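Local coordinates for protein monomethylamine methyltransferase MtmB1 (Methanosarcina barkeri, PDB 1NTH) that catalyses the transfer of the methyl group from monomethylamine to the corrinoid cofactor of its partner protein MtmC, a step of methanogenesis from methylamine, at residues A[61-66]-A[319-324]; A[92-97]-A[284-289]; A[262-265]-A[270-273]. All blocks are in the same frame, centred on the assembly; numbering follows the deposited sequence.

Contact 1. Residues A[61-66]-A[319-324]; sequences KLFKAG and CATISE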
ATOM      1  N   LYS A  61      -6.666  16.803  46.047  1.00 19.30           N
ATOM      2  CA  LYS A  61      -7.808  16.194  46.722  1.00 19.22           C
ATOM      3  C   LYS A  61      -8.884  15.842  45.697  1.00 19.37           C
ATOM      4  O   LYS A  61      -9.561  14.823  45.826  1.00 19.67           O
ATOM      5  CB  LYS A  61      -8.364  17.139  47.790  1.00 22.11           C
ATOM      6  CG  LYS A  61      -7.402  17.345  48.951  1.00 25.52           C
ATOM      7  CD  LYS A  61      -8.046  18.096  50.104  1.00 27.86           C
ATOM      8  CE  LYS A  61      -8.469  19.496  49.698  1.00 31.69           C
ATOM      9  NZ  LYS A  61      -9.172  20.201  50.814  1.00 34.81           N
ATOM     10  N   LEU A  62      -9.032  16.680  44.676  1.00 19.01           N
ATOM     11  CA  LEU A  62     -10.013  16.415  43.627  1.00 18.45           C
ATOM     12  C   LEU A  62      -9.606  15.156  42.866  1.00 17.81           C
ATOM     13  O   LEU A  62     -10.451  14.340  42.502  1.00 17.66           O
ATOM     14  CB  LEU A  62     -10.105  17.597  42.655  1.00 18.02           C
ATOM     15  CG  LEU A  62     -10.909  17.344  41.372  1.00 17.96           C
ATOM     16  CD1 LEU A  62     -12.330  16.907  41.719  1.00 18.83           C
ATOM     17  CD2 LEU A  62     -10.930  18.609  40.518  1.00 17.92           C
ATOM     18  N   PHE A  63      -8.308  14.995  42.625  1.00 18.24           N
ATOM     19  CA  PHE A  63      -7.839  13.813  41.913  1.00 18.49           C
ATOM     20  C   PHE A  63      -8.132  12.568  42.740  1.00 19.07           C
ATOM     21  O   PHE A  63      -8.631  11.567  42.220  1.00 18.13           O
ATOM     22  CB  PHE A  63      -6.336  13.897  41.637  1.00 19.40           C
ATOM     23  CG  PHE A  63      -5.787  12.683  40.942  1.00 21.45           C
ATOM     24  CD1 PHE A  63      -6.125  12.412  39.619  1.00 21.58           C
ATOM     25  CD2 PHE A  63      -4.972  11.785  41.621  1.00 23.20           C
ATOM     26  CE1 PHE A  63      -5.654  11.265  38.982  1.00 21.99           C
ATOM     27  CE2 PHE A  63      -4.496  10.634  40.993  1.00 24.16           C
ATOM     28  CZ  PHE A  63      -4.842  10.375  39.671  1.00 22.86           C
ATOM     29  N   LYS A  64      -7.814  12.628  44.028  1.00 19.06           N
ATOM     30  CA  LYS A  64      -8.055  11.493  44.911  1.00 19.41           C
ATOM     31  C   LYS A  64      -9.544  11.172  44.974  1.00 18.53           C
ATOM     32  O   LYS A  64      -9.929  10.007  44.997  1.00 19.09           O
ATOM     33  CB  LYS A  64      -7.516  11.785  46.312  1.00 21.79           C
ATOM     34  CG  LYS A  64      -5.997  11.820  46.374  1.00 25.04           C
ATOM     35  CD  LYS A  64      -5.523  12.092  47.794  0.50 27.09           C
ATOM     36  CE  LYS A  64      -4.007  12.062  47.884  0.50 29.52           C
ATOM     37  NZ  LYS A  64      -3.521  12.331  49.268  0.50 30.86           N
ATOM     38  N   ALA A  65     -10.374  12.210  44.991  1.00 18.70           N
ATOM     39  CA  ALA A  65     -11.824  12.027  45.032  1.00 18.08           C
ATOM     40  C   ALA A  65     -12.309  11.317  43.767  1.00 18.76           C
ATOM     41  O   ALA A  65     -13.108  10.382  43.834  1.00 18.52           O
ATOM     42  CB  ALA A  65     -12.517  13.377  45.169  1.00 17.71           C
ATOM     43  N   GLY A  66     -11.825  11.769  42.612  1.00 18.33           N
ATOM     44  CA  GLY A  66     -12.218  11.153  41.356  1.00 18.01           C
ATOM     45  C   GLY A  66     -11.789   9.698  41.278  1.00 17.52           C
ATOM     46  O   GLY A  66     -12.540   8.842  40.807  1.00 18.36           O
ATOM     47  N   CYS A 319      -9.702  19.187  33.903  1.00 17.45           N
ATOM     48  CA  CYS A 319      -8.536  19.149  33.028  1.00 18.98           C
ATOM     49  C   CYS A 319      -7.247  19.579  33.718  1.00 18.48           C
ATOM     50  O   CYS A 319      -6.203  18.951  33.534  1.00 18.72           O
ATOM     51  CB  CYS A 319      -8.760  20.020  31.792  1.00 19.13           C
ATOM     52  SG  CYS A 319      -7.425  19.851  30.573  1.00 23.22           S
ATOM     53  N   ALA A 320      -7.304  20.647  34.508  1.00 18.30           N
ATOM     54  CA  ALA A 320      -6.107  21.107  35.202  1.00 17.75           C
ATOM     55  C   ALA A 320      -5.601  20.001  36.116  1.00 18.40           C
ATOM     56  O   ALA A 320      -4.399  19.762  36.222  1.00 18.62           O
ATOM     57  CB  ALA A 320      -6.407  22.363  36.015  1.00 19.19           C
ATOM     58  N   THR A 321      -6.533  19.321  36.776  1.00 17.14           N
ATOM     59  CA  THR A 321      -6.189  18.245  37.690  1.00 16.92           C
ATOM     60  C   THR A 321      -5.653  17.027  36.941  1.00 17.63           C
ATOM     61  O   THR A 321      -4.649  16.438  37.339  1.00 17.31           O
ATOM     62  CB  THR A 321      -7.414  17.857  38.533  1.00 18.23           C
ATOM     63  OG1 THR A 321      -7.843  19.008  39.273  1.00 18.93           O
ATOM     64  CG2 THR A 321      -7.075  16.737  39.504  1.00 17.39           C
ATOM     65  N   ILE A 322      -6.322  16.652  35.857  1.00 17.11           N
ATOM     66  CA  ILE A 322      -5.874  15.516  35.062  1.00 17.35           C
ATOM     67  C   ILE A 322      -4.497  15.825  34.463  1.00 18.39           C
ATOM     68  O   ILE A 322      -3.634  14.947  34.385  1.00 19.58           O
ATOM     69  CB  ILE A 322      -6.895  15.202  33.939  1.00 17.96           C
ATOM     70  CG1 ILE A 322      -8.132  14.523  34.542  1.00 18.87           C
ATOM     71  CG2 ILE A 322      -6.256  14.322  32.861  1.00 19.89           C
ATOM     72  CD1 ILE A 322      -7.852  13.178  35.192  1.00 20.10           C
ATOM     73  N   SER A 323      -4.285  17.074  34.062  1.00 18.25           N
ATOM     74  CA  SER A 323      -3.005  17.477  33.477  1.00 20.22           C
ATOM     75  C   SER A 323      -1.886  17.466  34.509  1.00 20.78           C
ATOM     76  O   SER A 323      -0.740  17.137  34.200  1.00 20.71           O
ATOM     77  CB  SER A 323      -3.108  18.879  32.874  1.00 20.56           C
ATOM     78  OG  SER A 323      -4.045  18.910  31.814  1.00 23.73           O
ATOM     79  N   GLU A 324      -2.226  17.826  35.739  1.00 20.28           N
ATOM     80  CA  GLU A 324      -1.248  17.879  36.814  1.00 21.67           C
ATOM     81  C   GLU A 324      -0.802  16.515  37.329  1.00 21.31           C
ATOM     82  O   GLU A 324       0.389  16.295  37.555  1.00 22.20           O
ATOM     83  CB  GLU A 324      -1.808  18.695  37.984  1.00 24.48           C
ATOM     84  CG  GLU A 324      -0.905  18.726  39.214  1.00 28.59           C
ATOM     85  CD  GLU A 324       0.312  19.614  39.031  1.00 33.16           C
ATOM     86  OE1 GLU A 324       1.275  19.468  39.813  1.00 36.43           O
ATOM     87  OE2 GLU A 324       0.301  20.465  38.117  1.00 33.97           O
TER
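Thr-321 splits its two branches between Leu-62 and Phe-63: with chi1 at -60°, OG1 lies beside its own backbone N and CG2 anti to it, so OG1 faces Leu-62 and CG2 faces Phe-63. In Leu-62, chi1 of 169° sets CG anti to the backbone N and chi2 of 57° turns CD2 to 3.4 Å from Thr-321 OG1. That hydroxyl is not left without a partner, because it hydrogen-bonds back to the carbonyl of Trp-317 one turn earlier in its own helix. The other branch, Thr-321 CG2, sits 3.6 Å from Phe-63 CB and 3.8 Å from Phe-63 N, against the root of the aromatic side chain; relative to the ring the methyl stands obliquely. The ring itself continues past the threonine and meets that of Phe-325. The CA atoms of Phe-63 and Thr-321 are 6.3 Å apart, a close approach consistent with the small threonine side chain. No hydrogen bond joins the segments. Leu-62 also touches Thr-275 and Val-279 of helix 271-288, so this is buried helix-helix packing in which helix 56-73 lies against two of the outer helices of the TIM barrel.

Contact 2. Residues A[92-97]-A[284-289]; sequences WDAINN and NAVLMS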
ATOM      1  N   TRP A  92      -4.451   1.854  38.641  1.00 16.67           N
ATOM      2  CA  TRP A  92      -3.118   2.441  38.529  1.00 17.85           C
ATOM      3  C   TRP A  92      -2.363   1.929  37.305  1.00 17.85           C
ATOM      4  O   TRP A  92      -1.612   2.678  36.679  1.00 18.13           O
ATOM      5  CB  TRP A  92      -2.306   2.188  39.802  1.00 19.21           C
ATOM      6  CG  TRP A  92      -2.596   3.205  40.863  1.00 21.73           C
ATOM      7  CD1 TRP A  92      -3.121   2.976  42.105  1.00 23.82           C
ATOM      8  CD2 TRP A  92      -2.408   4.623  40.761  1.00 22.56           C
ATOM      9  NE1 TRP A  92      -3.274   4.166  42.780  1.00 24.46           N
ATOM     10  CE2 TRP A  92      -2.844   5.191  41.979  1.00 24.16           C
ATOM     11  CE3 TRP A  92      -1.915   5.467  39.757  1.00 23.95           C
ATOM     12  CZ2 TRP A  92      -2.801   6.569  42.220  1.00 25.53           C
ATOM     13  CZ3 TRP A  92      -1.871   6.839  39.997  1.00 25.92           C
ATOM     14  CH2 TRP A  92      -2.315   7.374  41.221  1.00 24.90           C
ATOM     15  N   ASP A  93      -2.558   0.658  36.968  1.00 17.78           N
ATOM     16  CA  ASP A  93      -1.900   0.088  35.795  1.00 17.11           C
ATOM     17  C   ASP A  93      -2.353   0.860  34.557  1.00 17.59           C
ATOM     18  O   ASP A  93      -1.558   1.140  33.664  1.00 17.94           O
ATOM     19  CB  ASP A  93      -2.253  -1.397  35.657  1.00 17.46           C
ATOM     20  CG  ASP A  93      -1.757  -2.004  34.349  1.00 18.50           C
ATOM     21  OD1 ASP A  93      -2.608  -2.424  33.540  1.00 18.75           O
ATOM     22  OD2 ASP A  93      -0.524  -2.062  34.134  1.00 19.79           O
ATOM     23  N   ALA A  94      -3.632   1.222  34.514  1.00 16.53           N
ATOM     24  CA  ALA A  94      -4.162   1.972  33.381  1.00 16.95           C
ATOM     25  C   ALA A  94      -3.606   3.393  33.358  1.00 16.89           C
ATOM     26  O   ALA A  94      -3.117   3.859  32.331  1.00 17.74           O
ATOM     27  CB  ALA A  94      -5.691   2.005  33.439  1.00 17.26           C
ATOM     28  N   ILE A  95      -3.678   4.082  34.493  1.00 16.00           N
ATOM     29  CA  ILE A  95      -3.180   5.452  34.577  1.00 15.57           C
ATOM     30  C   ILE A  95      -1.677   5.540  34.312  1.00 16.99           C
ATOM     31  O   ILE A  95      -1.211   6.473  33.654  1.00 18.02           O
ATOM     32  CB  ILE A  95      -3.472   6.068  35.965  1.00 17.60           C
ATOM     33  CG1 ILE A  95      -4.982   6.208  36.160  1.00 18.20           C
ATOM     34  CG2 ILE A  95      -2.794   7.432  36.091  1.00 18.36           C
ATOM     35  CD1 ILE A  95      -5.368   6.695  37.547  1.00 20.27           C
ATOM     36  N   ASN A  96      -0.927   4.563  34.812  1.00 16.58           N
ATOM     37  CA  ASN A  96       0.525   4.557  34.645  1.00 17.27           C
ATOM     38  C   ASN A  96       1.001   4.202  33.242  1.00 18.80           C
ATOM     39  O   ASN A  96       2.195   4.299  32.951  1.00 20.63           O
ATOM     40  CB  ASN A  96       1.175   3.589  35.641  1.00 18.23           C
ATOM     41  CG  ASN A  96       1.109   4.089  37.072  1.00 16.83           C
ATOM     42  OD1 ASN A  96       1.189   5.290  37.322  1.00 20.40           O
ATOM     43  ND2 ASN A  96       0.987   3.167  38.021  1.00 19.72           N
ATOM     44  N   ASN A  97       0.084   3.796  32.374  1.00 16.94           N
ATOM     45  CA  ASN A  97       0.466   3.416  31.016  1.00 17.82           C
ATOM     46  C   ASN A  97      -0.462   3.983  29.951  1.00 19.67           C
ATOM     47  O   ASN A  97      -1.002   3.242  29.132  1.00 24.11           O
ATOM     48  CB  ASN A  97       0.513   1.889  30.898  1.00 17.59           C
ATOM     49  CG  ASN A  97       1.577   1.271  31.786  1.00 18.62           C
ATOM     50  OD1 ASN A  97       1.280   0.683  32.832  1.00 20.30           O
ATOM     51  ND2 ASN A  97       2.829   1.415  31.380  1.00 16.68           N
ATOM     52  N   ASN A 284     -11.644   6.441  33.722  1.00 14.76           N
ATOM     53  CA  ASN A 284     -12.319   5.271  33.167  1.00 15.26           C
ATOM     54  C   ASN A 284     -12.036   5.124  31.668  1.00 16.35           C
ATOM     55  O   ASN A 284     -12.012   4.014  31.141  1.00 16.74           O
ATOM     56  CB  ASN A 284     -13.831   5.364  33.398  1.00 17.22           C
ATOM     57  CG  ASN A 284     -14.540   4.060  33.102  1.00 16.47           C
ATOM     58  OD1 ASN A 284     -14.156   3.012  33.617  1.00 18.92           O
ATOM     59  ND2 ASN A 284     -15.582   4.115  32.276  1.00 18.50           N
ATOM     60  N   ALA A 285     -11.813   6.246  30.992  1.00 15.20           N
ATOM     61  CA  ALA A 285     -11.539   6.231  29.560  1.00 16.50           C
ATOM     62  C   ALA A 285     -10.334   5.360  29.207  1.00 15.71           C
ATOM     63  O   ALA A 285     -10.381   4.587  28.251  1.00 16.15           O
ATOM     64  CB  ALA A 285     -11.306   7.654  29.059  1.00 14.07           C
ATOM     65  N   VAL A 286      -9.257   5.476  29.977  1.00 17.44           N
ATOM     66  CA  VAL A 286      -8.052   4.703  29.682  1.00 17.69           C
ATOM     67  C   VAL A 286      -8.080   3.296  30.266  1.00 20.31           C
ATOM     68  O   VAL A 286      -7.206   2.474  29.993  1.00 22.35           O
ATOM     69  CB  VAL A 286      -6.782   5.442  30.180  1.00 18.12           C
ATOM     70  CG1 VAL A 286      -6.692   6.802  29.512  1.00 18.24           C
ATOM     71  CG2 VAL A 286      -6.810   5.605  31.702  1.00 20.11           C
ATOM     72  N   LEU A 287      -9.110   3.020  31.052  1.00 18.87           N
ATOM     73  CA  LEU A 287      -9.264   1.728  31.696  1.00 20.76           C
ATOM     74  C   LEU A 287     -10.230   0.846  30.906  1.00 20.60           C
ATOM     75  O   LEU A 287      -9.854  -0.203  30.383  1.00 23.83           O
ATOM     76  CB  LEU A 287      -9.776   1.971  33.123  1.00 22.73           C
ATOM     77  CG  LEU A 287      -9.881   0.886  34.190  1.00 24.92           C
ATOM     78  CD1 LEU A 287      -8.548   0.193  34.391  1.00 22.91           C
ATOM     79  CD2 LEU A 287     -10.338   1.540  35.492  1.00 24.89           C
ATOM     80  N   MET A 288     -11.475   1.289  30.804  1.00 19.97           N
ATOM     81  CA  MET A 288     -12.508   0.543  30.104  1.00 19.44           C
ATOM     82  C   MET A 288     -12.428   0.625  28.578  1.00 18.99           C
ATOM     83  O   MET A 288     -12.622  -0.374  27.884  1.00 19.88           O
ATOM     84  CB  MET A 288     -13.880   1.044  30.570  1.00 21.13           C
ATOM     85  CG  MET A 288     -15.080   0.419  29.879  1.00 22.70           C
ATOM     86  SD  MET A 288     -16.624   1.270  30.328  1.00 23.52           S
ATOM     87  CE  MET A 288     -16.553   2.686  29.230  1.00 22.51           C
ATOM     88  N   SER A 289     -12.130   1.811  28.059  1.00 18.17           N
ATOM     89  CA  SER A 289     -12.095   2.020  26.614  1.00 18.25           C
ATOM     90  C   SER A 289     -10.738   1.972  25.929  1.00 17.32           C
ATOM     91  O   SER A 289     -10.673   2.130  24.711  1.00 18.22           O
ATOM     92  CB  SER A 289     -12.748   3.361  26.274  1.00 20.14           C
ATOM     93  OG  SER A 289     -14.057   3.440  26.809  1.00 23.66           O
TER
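Ala-94 and Leu-287 bring their CA atoms to 5.4 Å, a close approach of two helical backbones in helices 88-95 and 271-288. It is consistent with the small alanine side chain between them: Ala-94 CB points toward the other helix and meets both backbone and side chain there. Leu-287 CD1 lies 3.5 Å from Ala-94 CB, brought round by a chi1 of -171° that sets CG anti to the backbone N, although the leucine's first bond does not aim at its partner. Val-286 O is 3.8 Å from the same methyl, so Ala-94 CB rests on a peptide carbonyl as well as on a side-chain branch. Val-286 adds CG2, 4.2 Å from Ala-94 CB and 4.1 Å from Ala-94 O; its chi1 of -59° tucks that methyl between its own N and carbonyl carbon. Ile-95 gives little more than its backbone N, at the margin of the same methyl.

The contact is entirely van der Waals, while polar groups of Asn-284 are bonded nearby. Asn-284 O accepts both Leu-287 N and Met-288 N, while Asn-284 OD1 and ND2 hydrogen-bond to Tyr-86 and Gln-232. Leu-287 touches Leu-70 of helix 56-73, and Lys-151 of the second subunit packs on Ala-94. This is close helix-helix packing through an alanine: it seats the short helix 88-95 against a helix of the TIM barrel's outer layer, beside a subunit interface.

Contact 3. Residues A[262-265]-A[270-273]; sequences PIFG and GIEE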
ATOM      1  N   PRO A 262     -20.462  14.811  31.388  1.00 20.25           N
ATOM      2  CA  PRO A 262     -21.129  14.893  32.691  1.00 19.74           C
ATOM      3  C   PRO A 262     -22.129  16.041  32.734  1.00 20.20           C
ATOM      4  O   PRO A 262     -21.888  17.111  32.178  1.00 19.84           O
ATOM      5  CB  PRO A 262     -19.967  15.066  33.666  1.00 20.98           C
ATOM      6  CG  PRO A 262     -18.941  15.793  32.848  1.00 22.37           C
ATOM      7  CD  PRO A 262     -19.019  15.087  31.512  1.00 19.65           C
ATOM      8  N   ILE A 263     -23.253  15.809  33.400  1.00 19.28           N
ATOM      9  CA  ILE A 263     -24.305  16.808  33.475  1.00 19.50           C
ATOM     10  C   ILE A 263     -24.345  17.573  34.793  1.00 19.81           C
ATOM     11  O   ILE A 263     -24.590  16.991  35.852  1.00 20.43           O
ATOM     12  CB  ILE A 263     -25.684  16.147  33.243  1.00 20.37           C
ATOM     13  CG1 ILE A 263     -25.699  15.455  31.875  1.00 21.02           C
ATOM     14  CG2 ILE A 263     -26.788  17.193  33.315  1.00 20.44           C
ATOM     15  CD1 ILE A 263     -26.959  14.651  31.601  1.00 22.32           C
ATOM     16  N   PHE A 264     -24.093  18.875  34.722  1.00 20.29           N
ATOM     17  CA  PHE A 264     -24.147  19.716  35.911  1.00 20.89           C
ATOM     18  C   PHE A 264     -25.608  19.758  36.334  1.00 21.03           C
ATOM     19  O   PHE A 264     -26.480  20.063  35.521  1.00 20.87           O
ATOM     20  CB  PHE A 264     -23.688  21.140  35.604  1.00 21.80           C
ATOM     21  CG  PHE A 264     -24.081  22.131  36.663  1.00 22.40           C
ATOM     22  CD1 PHE A 264     -23.523  22.065  37.934  1.00 22.54           C
ATOM     23  CD2 PHE A 264     -25.062  23.086  36.409  1.00 22.94           C
ATOM     24  CE1 PHE A 264     -23.934  22.937  38.943  1.00 23.73           C
ATOM     25  CE2 PHE A 264     -25.483  23.964  37.409  1.00 23.96           C
ATOM     26  CZ  PHE A 264     -24.919  23.886  38.680  1.00 23.87           C
ATOM     27  N   GLY A 265     -25.874  19.462  37.602  1.00 21.30           N
ATOM     28  CA  GLY A 265     -27.246  19.460  38.072  1.00 23.58           C
ATOM     29  C   GLY A 265     -27.886  18.118  37.775  1.00 24.54           C
ATOM     30  O   GLY A 265     -29.086  17.921  37.998  1.00 24.32           O
ATOM     31  N   GLY A 270     -24.078  19.068  42.156  1.00 23.02           N
ATOM     32  CA  GLY A 270     -23.514  20.347  41.759  1.00 22.46           C
ATOM     33  C   GLY A 270     -22.144  20.370  41.102  1.00 22.50           C
ATOM     34  O   GLY A 270     -21.679  19.365  40.560  1.00 22.15           O
ATOM     35  N   ILE A 271     -21.499  21.533  41.169  1.00 22.01           N
ATOM     36  CA  ILE A 271     -20.189  21.747  40.561  1.00 21.41           C
ATOM     37  C   ILE A 271     -19.097  20.780  41.012  1.00 20.99           C
ATOM     38  O   ILE A 271     -18.572  20.018  40.201  1.00 19.71           O
ATOM     39  CB  ILE A 271     -19.695  23.195  40.800  1.00 22.52           C
ATOM     40  CG1 ILE A 271     -20.668  24.188  40.156  1.00 23.99           C
ATOM     41  CG2 ILE A 271     -18.292  23.370  40.223  1.00 21.85           C
ATOM     42  CD1 ILE A 271     -20.291  25.645  40.358  1.00 26.78           C
ATOM     43  N   GLU A 272     -18.746  20.800  42.294  1.00 20.66           N
ATOM     44  CA  GLU A 272     -17.697  19.906  42.768  1.00 19.88           C
ATOM     45  C   GLU A 272     -18.059  18.437  42.567  1.00 20.92           C
ATOM     46  O   GLU A 272     -17.207  17.626  42.198  1.00 19.64           O
ATOM     47  CB  GLU A 272     -17.383  20.161  44.248  1.00 21.54           C
ATOM     48  CG  GLU A 272     -16.629  21.458  44.539  1.00 22.94           C
ATOM     49  CD  GLU A 272     -17.518  22.686  44.554  1.00 24.76           C
ATOM     50  OE1 GLU A 272     -18.757  22.534  44.468  1.00 26.66           O
ATOM     51  OE2 GLU A 272     -16.977  23.808  44.666  1.00 25.39           O
ATOM     52  N   GLU A 273     -19.321  18.095  42.807  1.00 20.12           N
ATOM     53  CA  GLU A 273     -19.769  16.715  42.646  1.00 20.86           C
ATOM     54  C   GLU A 273     -19.625  16.239  41.203  1.00 19.20           C
ATOM     55  O   GLU A 273     -19.155  15.131  40.948  1.00 19.70           O
ATOM     56  CB  GLU A 273     -21.235  16.565  43.070  1.00 23.06           C
ATOM     57  CG  GLU A 273     -21.511  16.799  44.550  1.00 26.52           C
ATOM     58  CD  GLU A 273     -21.754  18.261  44.894  1.00 29.45           C
ATOM     59  OE1 GLU A 273     -22.236  18.524  46.016  1.00 34.34           O
ATOM     60  OE2 GLU A 273     -21.468  19.146  44.059  1.00 29.16           O
TER
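Phe-264 reaches from the end of strand 263-264 to the start of helix 271-288, where its ring meets the N-cap residue Gly-270 and Ile-271. From CB, which makes no close contact with the helix start, chi1 of 164° sets CG anti to the backbone N and swings the ring across. CD1 is the first atom to arrive, 3.8 Å from Gly-270 C and 3.9 Å from Ile-271 N. One bond further, CE1 comes closer: it is 3.6 Å from Ile-271 N and 3.7 Å from Ile-271 CG1, so one ring atom touches both the backbone and the side chain of the same residue. CZ, at the tip, has already drawn off, 4.5 Å from Ile-271 CG1. Ile-271 N lies in the plane of the ring, at its edge; the phenylalanine therefore abuts the helix start with its rim and does not lay a face on it. Ile-271 CG1 is presented beside its own backbone N, as its chi1 of -61° dictates, and the two side chains run at a slant to each other.

Beyond the pair, the Phe-264 ring stands edge-to-face with that of His-300, and both Phe-264 and Ile-271 pack on Glu-310 and Ile-314 of helix 309-325. This is the turn from strand to helix in a beta-alpha-beta unit, strand 263-264, helix 271-288 and parallel strand 293-300, the repeating connection of a TIM barrel.

In the fold
Contacts 1 and 2 are buried helix-helix packing, whereas contact 3 is a surface contact between a strand end and a helix start. Contacts 2 and 3 both use helix 271-288, near opposite ends, with their centres about 23 Å apart. Contacts 1 and 2 touch directly: Phe-63 CE2 lies 3.9 Å from Trp-92 CH2. None of the three has a hydrogen bond between its segments. Their chemistry follows their place: the two buried contacts join helices distant in sequence mainly through close-set aliphatic groups, while the surface contact sets a ring edge against a helix start only a short loop away from its strand. Along the chain, contact 3 nests within contact 2, and contact 2 within contact 1.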